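Local structure of saframycin Mx1 synthetase B (Legionella pneumophila subsp. pneumophila, 3KXW) at residues 183-188 with 408-413; 266-271 with 299-304; 400-405 with 438-443. The protein belongs to the fatty acid AMP ligase family of the ANL superfamily, with an AMP-binding domain and a smaller C-terminal domain. All coordinates share one frame; numbering follows the deposited sequence.

Contact 1: residues 183-188 with 408-413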
# COMPACT_ATOMS: atom_id res chain seq x y z
N LYS A 183 -5.79 -10.74 7.98
CA LYS A 183 -6.25 -11.58 6.86
C LYS A 183 -5.14 -11.76 5.84
O LYS A 183 -4.68 -10.78 5.24
CB LYS A 183 -7.45 -10.91 6.16
CG LYS A 183 -8.72 -10.83 7.01
CD LYS A 183 -9.74 -9.95 6.27
CE LYS A 183 -11.18 -10.24 6.68
NZ LYS A 183 -11.45 -9.71 8.05
N GLY A 184 -4.69 -13.00 5.68
CA GLY A 184 -3.66 -13.34 4.72
C GLY A 184 -4.28 -13.84 3.43
O GLY A 184 -4.77 -14.98 3.34
N VAL A 185 -4.30 -12.97 2.43
CA VAL A 185 -4.92 -13.30 1.15
C VAL A 185 -4.05 -14.31 0.40
O VAL A 185 -2.85 -14.11 0.23
CB VAL A 185 -5.11 -12.03 0.30
CG1 VAL A 185 -5.64 -12.40 -1.09
CG2 VAL A 185 -6.03 -11.04 1.05
N MSE A 186 -4.67 -15.41 -0.02
CA MSE A 186 -3.94 -16.49 -0.68
C MSE A 186 -3.87 -16.22 -2.18
O MSE A 186 -4.84 -16.46 -2.89
CB MSE A 186 -4.67 -17.81 -0.41
CG MSE A 186 -4.88 -18.02 1.09
SE MSE A 186 -6.26 -19.39 1.46
CE MSE A 186 -5.47 -20.91 0.62
N VAL A 187 -2.72 -15.72 -2.64
CA VAL A 187 -2.55 -15.40 -4.07
C VAL A 187 -1.90 -16.57 -4.78
O VAL A 187 -0.76 -16.94 -4.47
CB VAL A 187 -1.70 -14.13 -4.24
CG1 VAL A 187 -1.59 -13.73 -5.73
CG2 VAL A 187 -2.32 -13.02 -3.43
N SER A 188 -2.62 -17.17 -5.72
CA SER A 188 -2.08 -18.33 -6.44
C SER A 188 -1.11 -17.88 -7.52
O SER A 188 -1.05 -16.70 -7.85
CB SER A 188 -3.22 -19.16 -7.07
OG SER A 188 -3.79 -18.47 -8.17
N SER A 408 -7.92 -13.06 -11.50
CA SER A 408 -7.08 -12.40 -10.48
C SER A 408 -7.69 -12.48 -9.08
O SER A 408 -7.05 -12.12 -8.10
CB SER A 408 -6.82 -10.91 -10.84
OG SER A 408 -5.94 -10.79 -11.96
N VAL A 409 -8.93 -12.92 -8.99
CA VAL A 409 -9.57 -13.02 -7.68
C VAL A 409 -8.95 -14.15 -6.89
O VAL A 409 -8.90 -15.30 -7.34
CB VAL A 409 -11.09 -13.20 -7.77
CG1 VAL A 409 -11.64 -13.62 -6.42
CG2 VAL A 409 -11.74 -11.89 -8.28
N ALA A 410 -8.49 -13.82 -5.70
CA ALA A 410 -7.72 -14.73 -4.86
C ALA A 410 -8.57 -15.88 -4.31
O ALA A 410 -9.80 -15.90 -4.42
CB ALA A 410 -7.06 -13.96 -3.73
N LYS A 411 -7.88 -16.83 -3.69
CA LYS A 411 -8.46 -18.09 -3.26
C LYS A 411 -9.15 -18.04 -1.88
O LYS A 411 -9.92 -18.94 -1.52
CB LYS A 411 -7.34 -19.15 -3.27
CG LYS A 411 -7.73 -20.52 -2.70
CD LYS A 411 -8.98 -21.08 -3.35
CE LYS A 411 -9.14 -22.56 -3.02
NZ LYS A 411 -10.33 -23.14 -3.74
N GLY A 412 -8.89 -17.02 -1.09
CA GLY A 412 -9.49 -16.93 0.23
C GLY A 412 -8.52 -16.30 1.20
O GLY A 412 -7.49 -15.78 0.80
N TYR A 413 -8.85 -16.35 2.48
CA TYR A 413 -7.95 -15.91 3.53
C TYR A 413 -7.38 -17.15 4.22
O TYR A 413 -8.14 -18.06 4.58
CB TYR A 413 -8.72 -15.10 4.56
CG TYR A 413 -9.38 -13.85 4.01
CD1 TYR A 413 -8.64 -12.81 3.46
CD2 TYR A 413 -10.76 -13.69 4.10
CE1 TYR A 413 -9.27 -11.65 2.98
CE2 TYR A 413 -11.38 -12.56 3.63
CZ TYR A 413 -10.64 -11.54 3.07
OH TYR A 413 -11.32 -10.42 2.63

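Contact 2: residues 266-271 with 299-304. With 1ZZ (5'-O-[(S)-(dodecanoyloxy)(hydroxy)phosphoryl]adenosine), chain B.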
# COMPACT_ATOMS: atom_id res chain seq x y z
N SER A 266 1.53 6.16 -5.99
CA SER A 266 1.37 6.11 -4.55
C SER A 266 -0.09 6.28 -4.19
O SER A 266 -0.91 6.61 -5.04
CB SER A 266 2.14 7.27 -3.91
OG SER A 266 1.59 8.53 -4.33
N PRO A 267 -0.43 6.09 -2.90
CA PRO A 267 -1.74 6.56 -2.44
C PRO A 267 -1.83 8.07 -2.58
O PRO A 267 -0.81 8.76 -2.64
CB PRO A 267 -1.76 6.18 -0.94
CG PRO A 267 -0.70 5.13 -0.80
CD PRO A 267 0.36 5.53 -1.81
N ASN A 268 -3.04 8.57 -2.63
CA ASN A 268 -3.30 10.00 -2.83
C ASN A 268 -2.49 10.91 -1.89
O ASN A 268 -1.96 11.93 -2.31
CB ASN A 268 -4.79 10.22 -2.62
CG ASN A 268 -5.22 11.62 -2.97
OD1 ASN A 268 -5.46 11.92 -4.13
ND2 ASN A 268 -5.36 12.47 -1.96
N PHE A 269 -2.40 10.55 -0.61
CA PHE A 269 -1.74 11.44 0.37
C PHE A 269 -0.33 11.90 -0.05
O PHE A 269 0.12 13.00 0.32
CB PHE A 269 -1.67 10.79 1.75
CG PHE A 269 -0.44 9.95 1.93
CD1 PHE A 269 0.74 10.52 2.39
CD2 PHE A 269 -0.45 8.59 1.62
CE1 PHE A 269 1.89 9.76 2.53
CE2 PHE A 269 0.70 7.83 1.76
CZ PHE A 269 1.87 8.42 2.22
N ALA A 270 0.40 11.05 -0.77
CA ALA A 270 1.82 11.34 -1.00
C ALA A 270 2.02 12.53 -1.94
O ALA A 270 3.05 13.23 -1.87
CB ALA A 270 2.55 10.09 -1.51
N TYR A 271 1.05 12.78 -2.81
CA TYR A 271 1.11 13.95 -3.67
C TYR A 271 0.94 15.24 -2.82
O TYR A 271 1.67 16.22 -3.01
CB TYR A 271 0.10 13.84 -4.84
CG TYR A 271 0.41 12.66 -5.77
CD1 TYR A 271 1.47 12.71 -6.66
CD2 TYR A 271 -0.36 11.50 -5.74
CE1 TYR A 271 1.78 11.64 -7.50
CE2 TYR A 271 -0.06 10.41 -6.56
CZ TYR A 271 1.01 10.49 -7.44
OH TYR A 271 1.30 9.44 -8.25
N GLU A 299 -6.46 4.45 -1.77
CA GLU A 299 -7.31 5.22 -0.87
C GLU A 299 -8.06 6.24 -1.70
O GLU A 299 -7.82 6.38 -2.89
CB GLU A 299 -6.48 5.91 0.21
CG GLU A 299 -5.60 7.04 -0.33
CD GLU A 299 -4.68 7.59 0.74
OE1 GLU A 299 -4.46 6.90 1.75
OE2 GLU A 299 -4.19 8.72 0.58
N PRO A 300 -8.99 6.97 -1.07
CA PRO A 300 -9.77 7.88 -1.92
C PRO A 300 -8.92 8.87 -2.70
O PRO A 300 -8.00 9.48 -2.19
CB PRO A 300 -10.70 8.57 -0.93
CG PRO A 300 -10.89 7.55 0.12
CD PRO A 300 -9.54 6.89 0.29
N VAL A 301 -9.24 9.00 -3.97
CA VAL A 301 -8.48 9.82 -4.89
C VAL A 301 -9.11 11.23 -4.97
O VAL A 301 -10.32 11.36 -5.22
CB VAL A 301 -8.46 9.12 -6.27
CG1 VAL A 301 -7.84 10.02 -7.34
CG2 VAL A 301 -7.75 7.75 -6.16
N ARG A 302 -8.33 12.27 -4.72
CA ARG A 302 -8.88 13.63 -4.62
C ARG A 302 -8.47 14.56 -5.76
O ARG A 302 -7.30 14.70 -6.05
CB ARG A 302 -8.49 14.29 -3.28
CG ARG A 302 -8.88 13.48 -2.05
CD ARG A 302 -8.34 14.11 -0.78
NE ARG A 302 -9.00 15.36 -0.41
CZ ARG A 302 -8.52 16.59 -0.62
NH1 ARG A 302 -7.37 16.76 -1.27
NH2 ARG A 302 -9.19 17.66 -0.21
N GLU A 303 -9.45 15.19 -6.41
CA GLU A 303 -9.16 16.21 -7.41
C GLU A 303 -8.29 17.33 -6.86
O GLU A 303 -7.32 17.73 -7.49
CB GLU A 303 -10.45 16.81 -7.97
CG GLU A 303 -10.22 18.12 -8.75
CD GLU A 303 -9.48 17.90 -10.06
OE1 GLU A 303 -9.52 16.77 -10.57
OE2 GLU A 303 -8.84 18.86 -10.56
N GLU A 304 -8.61 17.83 -5.67
CA GLU A 304 -7.85 18.94 -5.11
C GLU A 304 -6.35 18.58 -4.94
O GLU A 304 -5.48 19.38 -5.24
CB GLU A 304 -8.47 19.44 -3.79
CG GLU A 304 -7.71 20.61 -3.16
CD GLU A 304 -8.37 21.14 -1.87
OE1 GLU A 304 -8.64 20.35 -0.94
OE2 GLU A 304 -8.62 22.36 -1.79
P 1ZZ B . -5.46 -3.14 -0.00
C1 1ZZ B . 2.86 -0.45 -11.73
N1 1ZZ B . -9.04 1.73 -2.19
O1 1ZZ B . -4.91 -0.58 -1.94
C2 1ZZ B . 1.89 0.04 -10.64
N2 1ZZ B . -8.17 2.03 -4.23
O2 1ZZ B . -4.71 -2.87 -1.46
C3 1ZZ B . 0.48 -0.54 -10.82
N3 1ZZ B . -10.74 3.72 -2.23
O3 1ZZ B . -5.94 -4.51 0.03
C4 1ZZ B . -0.33 -0.42 -9.52
N4 1ZZ B . -10.60 4.96 -4.29
O4 1ZZ B . -4.38 -2.88 1.17
C5 1ZZ B . -1.84 -0.56 -9.75
N5 1ZZ B . -9.23 4.40 -6.10
O5 1ZZ B . -6.71 -2.07 0.24
C6 1ZZ B . -2.56 -0.29 -8.42
O6 1ZZ B . -8.19 0.28 -0.36
C7 1ZZ B . -4.10 -0.19 -8.31
O7 1ZZ B . -11.07 0.38 0.05
C8 1ZZ B . -4.74 0.22 -6.96
O8 1ZZ B . -10.76 -1.97 -0.69
C9 1ZZ B . -4.83 -1.01 -6.05
C10 1ZZ B . -4.76 -0.70 -4.54
C11 1ZZ B . -4.59 -2.04 -3.77
C12 1ZZ B . -5.19 -1.88 -2.36
C13 1ZZ B . -7.74 -1.92 -0.71
C14 1ZZ B . -8.64 -0.94 -0.29
C15 1ZZ B . -9.99 -0.95 -1.10
C16 1ZZ B . -10.51 0.25 -0.91
C17 1ZZ B . -9.32 1.07 -1.00
C18 1ZZ B . -8.09 1.28 -3.20
C19 1ZZ B . -9.19 3.09 -3.92
C20 1ZZ B . -9.71 2.86 -2.75
C21 1ZZ B . -11.14 4.75 -2.93
C22 1ZZ B . -9.73 4.22 -4.76
O HOH W 1 -5.24 11.45 0.92
O HOH W 2 -5.12 6.85 -3.73

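Contact 3: residues 400-405 with 438-443. With 1ZZ (5'-O-[(S)-(dodecanoyloxy)(hydroxy)phosphoryl]adenosine), chain B.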
# COMPACT_ATOMS: atom_id res chain seq x y z
N GLY A 400 -23.94 0.89 -4.91
CA GLY A 400 -24.05 -0.41 -4.28
C GLY A 400 -22.65 -0.90 -3.97
O GLY A 400 -21.68 -0.15 -4.08
N GLU A 401 -22.55 -2.16 -3.55
CA GLU A 401 -21.26 -2.74 -3.26
C GLU A 401 -20.52 -3.12 -4.54
O GLU A 401 -21.12 -3.60 -5.50
CB GLU A 401 -21.36 -3.93 -2.32
CG GLU A 401 -19.99 -4.45 -1.88
CD GLU A 401 -20.07 -5.65 -0.94
OE1 GLU A 401 -21.11 -6.34 -0.91
OE2 GLU A 401 -19.09 -5.93 -0.22
N ILE A 402 -19.21 -2.90 -4.53
CA ILE A 402 -18.40 -3.25 -5.67
C ILE A 402 -18.11 -4.74 -5.57
O ILE A 402 -17.48 -5.19 -4.62
CB ILE A 402 -17.11 -2.40 -5.69
CG1 ILE A 402 -17.50 -0.93 -5.93
CG2 ILE A 402 -16.14 -2.92 -6.77
CD1 ILE A 402 -16.40 0.08 -5.60
N TRP A 403 -18.63 -5.51 -6.52
CA TRP A 403 -18.34 -6.94 -6.63
C TRP A 403 -17.41 -7.20 -7.81
O TRP A 403 -17.56 -6.59 -8.88
CB TRP A 403 -19.65 -7.74 -6.83
CG TRP A 403 -20.48 -7.85 -5.59
CD1 TRP A 403 -20.51 -6.99 -4.54
CD2 TRP A 403 -21.43 -8.89 -5.28
NE1 TRP A 403 -21.41 -7.42 -3.59
CE2 TRP A 403 -21.99 -8.59 -4.03
CE3 TRP A 403 -21.88 -10.03 -5.96
CZ2 TRP A 403 -22.94 -9.41 -3.41
CZ3 TRP A 403 -22.83 -10.84 -5.36
CH2 TRP A 403 -23.36 -10.52 -4.10
N VAL A 404 -16.47 -8.12 -7.64
CA VAL A 404 -15.43 -8.34 -8.64
C VAL A 404 -15.35 -9.80 -9.04
O VAL A 404 -15.52 -10.68 -8.20
CB VAL A 404 -14.06 -7.91 -8.08
CG1 VAL A 404 -12.96 -8.12 -9.11
CG2 VAL A 404 -14.14 -6.44 -7.64
N GLN A 405 -15.08 -10.06 -10.32
CA GLN A 405 -14.81 -11.43 -10.79
C GLN A 405 -13.73 -11.45 -11.86
O GLN A 405 -13.77 -10.66 -12.80
CB GLN A 405 -16.09 -12.10 -11.34
CG GLN A 405 -15.81 -13.38 -12.14
CD GLN A 405 -17.08 -14.10 -12.57
OE1 GLN A 405 -17.92 -13.55 -13.28
NE2 GLN A 405 -17.22 -15.35 -12.13
N LEU A 438 -16.15 -11.70 -5.67
CA LEU A 438 -15.53 -11.09 -4.52
C LEU A 438 -16.34 -9.89 -4.06
O LEU A 438 -16.60 -8.95 -4.83
CB LEU A 438 -14.11 -10.65 -4.87
CG LEU A 438 -13.42 -9.64 -3.95
CD1 LEU A 438 -13.16 -10.26 -2.56
CD2 LEU A 438 -12.13 -9.22 -4.64
N ARG A 439 -16.75 -9.92 -2.80
CA ARG A 439 -17.42 -8.78 -2.18
C ARG A 439 -16.37 -7.85 -1.53
O ARG A 439 -15.74 -8.23 -0.55
CB ARG A 439 -18.45 -9.27 -1.16
CG ARG A 439 -19.61 -10.08 -1.79
CD ARG A 439 -20.77 -10.34 -0.80
NE ARG A 439 -21.49 -9.13 -0.40
CZ ARG A 439 -22.61 -9.12 0.32
NH1 ARG A 439 -23.16 -10.26 0.73
NH2 ARG A 439 -23.19 -7.97 0.64
N THR A 440 -16.18 -6.64 -2.06
CA THR A 440 -15.05 -5.83 -1.63
C THR A 440 -15.25 -5.09 -0.31
O THR A 440 -14.29 -4.65 0.32
CB THR A 440 -14.67 -4.81 -2.70
OG1 THR A 440 -15.75 -3.88 -2.88
CG2 THR A 440 -14.41 -5.53 -4.02
N GLY A 441 -16.51 -4.89 0.07
CA GLY A 441 -16.79 -4.00 1.19
C GLY A 441 -16.80 -2.54 0.81
O GLY A 441 -17.08 -1.68 1.63
N ASP A 442 -16.48 -2.26 -0.46
CA ASP A 442 -16.45 -0.89 -0.99
C ASP A 442 -17.77 -0.50 -1.65
O ASP A 442 -18.40 -1.33 -2.29
CB ASP A 442 -15.32 -0.77 -2.01
CG ASP A 442 -13.96 -0.95 -1.39
OD1 ASP A 442 -13.73 -0.38 -0.31
OD2 ASP A 442 -13.12 -1.66 -1.98
N LEU A 443 -18.17 0.76 -1.50
CA LEU A 443 -19.37 1.26 -2.17
C LEU A 443 -18.95 2.16 -3.33
O LEU A 443 -17.97 2.88 -3.23
CB LEU A 443 -20.25 2.08 -1.22
CG LEU A 443 -20.93 1.35 -0.07
CD1 LEU A 443 -21.68 2.32 0.82
CD2 LEU A 443 -21.87 0.27 -0.60
P 1ZZ B . -5.46 -3.14 -0.00
C1 1ZZ B . 2.86 -0.45 -11.73
N1 1ZZ B . -9.04 1.73 -2.19
O1 1ZZ B . -4.91 -0.58 -1.94
C2 1ZZ B . 1.89 0.04 -10.64
N2 1ZZ B . -8.17 2.03 -4.23
O2 1ZZ B . -4.71 -2.87 -1.46
C3 1ZZ B . 0.48 -0.54 -10.82
N3 1ZZ B . -10.74 3.72 -2.23
O3 1ZZ B . -5.94 -4.51 0.03
C4 1ZZ B . -0.33 -0.42 -9.52
N4 1ZZ B . -10.60 4.96 -4.29
O4 1ZZ B . -4.38 -2.88 1.17
C5 1ZZ B . -1.84 -0.56 -9.75
N5 1ZZ B . -9.23 4.40 -6.10
O5 1ZZ B . -6.71 -2.07 0.24
C6 1ZZ B . -2.56 -0.29 -8.42
O6 1ZZ B . -8.19 0.28 -0.36
C7 1ZZ B . -4.10 -0.19 -8.31
O7 1ZZ B . -11.07 0.38 0.05
C8 1ZZ B . -4.74 0.22 -6.96
O8 1ZZ B . -10.76 -1.97 -0.69
C9 1ZZ B . -4.83 -1.01 -6.05
C10 1ZZ B . -4.76 -0.70 -4.54
C11 1ZZ B . -4.59 -2.04 -3.77
C12 1ZZ B . -5.19 -1.88 -2.36
C13 1ZZ B . -7.74 -1.92 -0.71
C14 1ZZ B . -8.64 -0.94 -0.29
C15 1ZZ B . -9.99 -0.95 -1.10
C16 1ZZ B . -10.51 0.25 -0.91
C17 1ZZ B . -9.32 1.07 -1.00
C18 1ZZ B . -8.09 1.28 -3.20
C19 1ZZ B . -9.19 3.09 -3.92
C20 1ZZ B . -9.71 2.86 -2.75
C21 1ZZ B . -11.14 4.75 -2.93
C22 1ZZ B . -9.73 4.22 -4.76

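Contact 1: residues 183-188 with 408-413
Met-186, a selenomethionine, exchanges two backbone hydrogen bonds with the loop 408-413. Its N-H reaches the carbonyl O of Gly-412 at 3.0 Å, and its own O receives the N-H of Lys-411, nearly straight at 173°. Strand 184-188 pairs through its other edge with strand 169-174, where Val-185 and Val-187 find their backbone partners, so the loop, with Trp-414 just beyond it, supplies partners on this edge. Gly-412 suits its place because its backbone angles would jam a side chain against the preceding carbonyl, and SE of Met-186 lies against its peptide.

Over one face of the Tyr-413 ring runs the aliphatic chain of Lys-183, with CD 3.9 Å from the centroid. CG of Tyr-413 stands beside its backbone N (chi1 -60°), which turns the ring back under the lysine, while CG2 of Val-185 meets its edge at CE1. Both polar ends are satisfied farther off: NZ of Lys-183 by Ser-178 and a salt bridge to Glu-419, OH of Tyr-413 by Glu-331. CG1 of Val-185 presses tightly on CB of Ala-410, 3.4 Å away, where a small methyl fits. Lys-183 and Tyr-413 thus lend their carbon to the interface and carry their polar ends to other partners, so the loop is joined to the strand by main-chain bonds and apolar contact, with no salt bridge between them.

Contact 2: residues 266-271 with 299-304
Asn-268 and Glu-299 each reach across to the other's segment and bind main-chain N-H groups there. The Asn-268 side chain, with CG trans to the backbone N (chi1 -173°), projects toward 299-304, and its OD1 takes the N-H of Arg-302 at 3.0 Å. That bond is almost straight, 174°, although the donor stands well above the amide plane; OD1 also accepts from Asn-296. ND2 lies over the methylenes of Arg-302, 3.6 Å from CD, and donates to Thr-305 and to a water.

In the other direction the extended Glu-299 chain passes CB of Pro-267 and brings OE2 to the N-H of Phe-269, 2.8 Å away. OE2 also sits at the edge of the Phe-269 ring, in its plane. The water on ND2 donates to OE2 at 2.9 Å, and a second water links the N-H of Asn-268 to O of Glu-299.

An amide suits position 268 because it can accept and donate at once, and a carboxylate suits 299 because OE2 can accept from both an N-H and a water; OE1 lies near the like-charged Glu-536. The network thus ties 267-269 to the 299-302 main chain, part of which lies against the ligand's adenine.

Contact 3: residues 400-405 with 438-443
Glu-401 to Val-404 pair with Leu-438 to Leu-443 in an antiparallel sheet. A beta bulge shifts the register between the pairs Glu-401/Leu-443 and Trp-403/Arg-439, where segment 438-443 turns its corner at Gly-441, whose positive phi (81°) suits glycine. Among the main-chain bonds, Val-404 and Leu-438 form a hydrogen-bonded pair, closed by N of Leu-438 to O of Val-404 at 2.8 Å. Beyond the bulge, N of Ile-402 bonds to O of Asp-442. Thr-440 bridges the shift: its N and its OG1 both donate to O of Ile-402, while OG1 accepts from N of Asp-442 in an ST turn, a double role that suits a hydroxyl.

The charged interactions centre on Glu-401. Its extended chain places OE1 in the guanidinium plane of Arg-439, which grips it side-on through NE, at 2.9 Å, and NH2; the latter also bonds to O of Pro-388. NE1 of Trp-403 is a third donor to OE1, and OE2 takes N of Gly-441 on its anti lone pair. Four N-H donors on one carboxylate would probably favour its ionised form.

A CH-pi contact is made by CG of Arg-439 over the face of the Trp-403 five-membered ring, 3.9 Å from its centroid. On the face of Val-404 and Leu-438, CG2 of Val-404 meets CG2 of Thr-440. In the ligand pocket, Asp-442 takes one ligand hydroxyl on each carboxylate oxygen, O7 on OD1 at 2.8 Å and O8 on OD2 at 2.7 Å.

How the contacts relate
Contact 2 is nested within the stretch of chain closed by contact 1, and contact 3 follows contact 2 in series, while contacts 1 and 3 interleave: 400-405 precedes 408-413, and 438-443 comes after both. Contacts 1 and 3 are neighbours, with centres about 15 Å apart, and Val-409 packs on Val-404 and Leu-438. Contact 2 lies across the chain's centre from contact 1, about 26 Å between centres, at the C-terminal ends of the neighbouring parallel strands 263-266 and 293-296. Contacts 2 and 3 do not touch each other, yet both reach the bound 5'-O-[(S)-(dodecanoyloxy)(hydroxy)phosphoryl]adenosine, at its adenine and its ribose. Separate parts of the fold thus converge on one pocket.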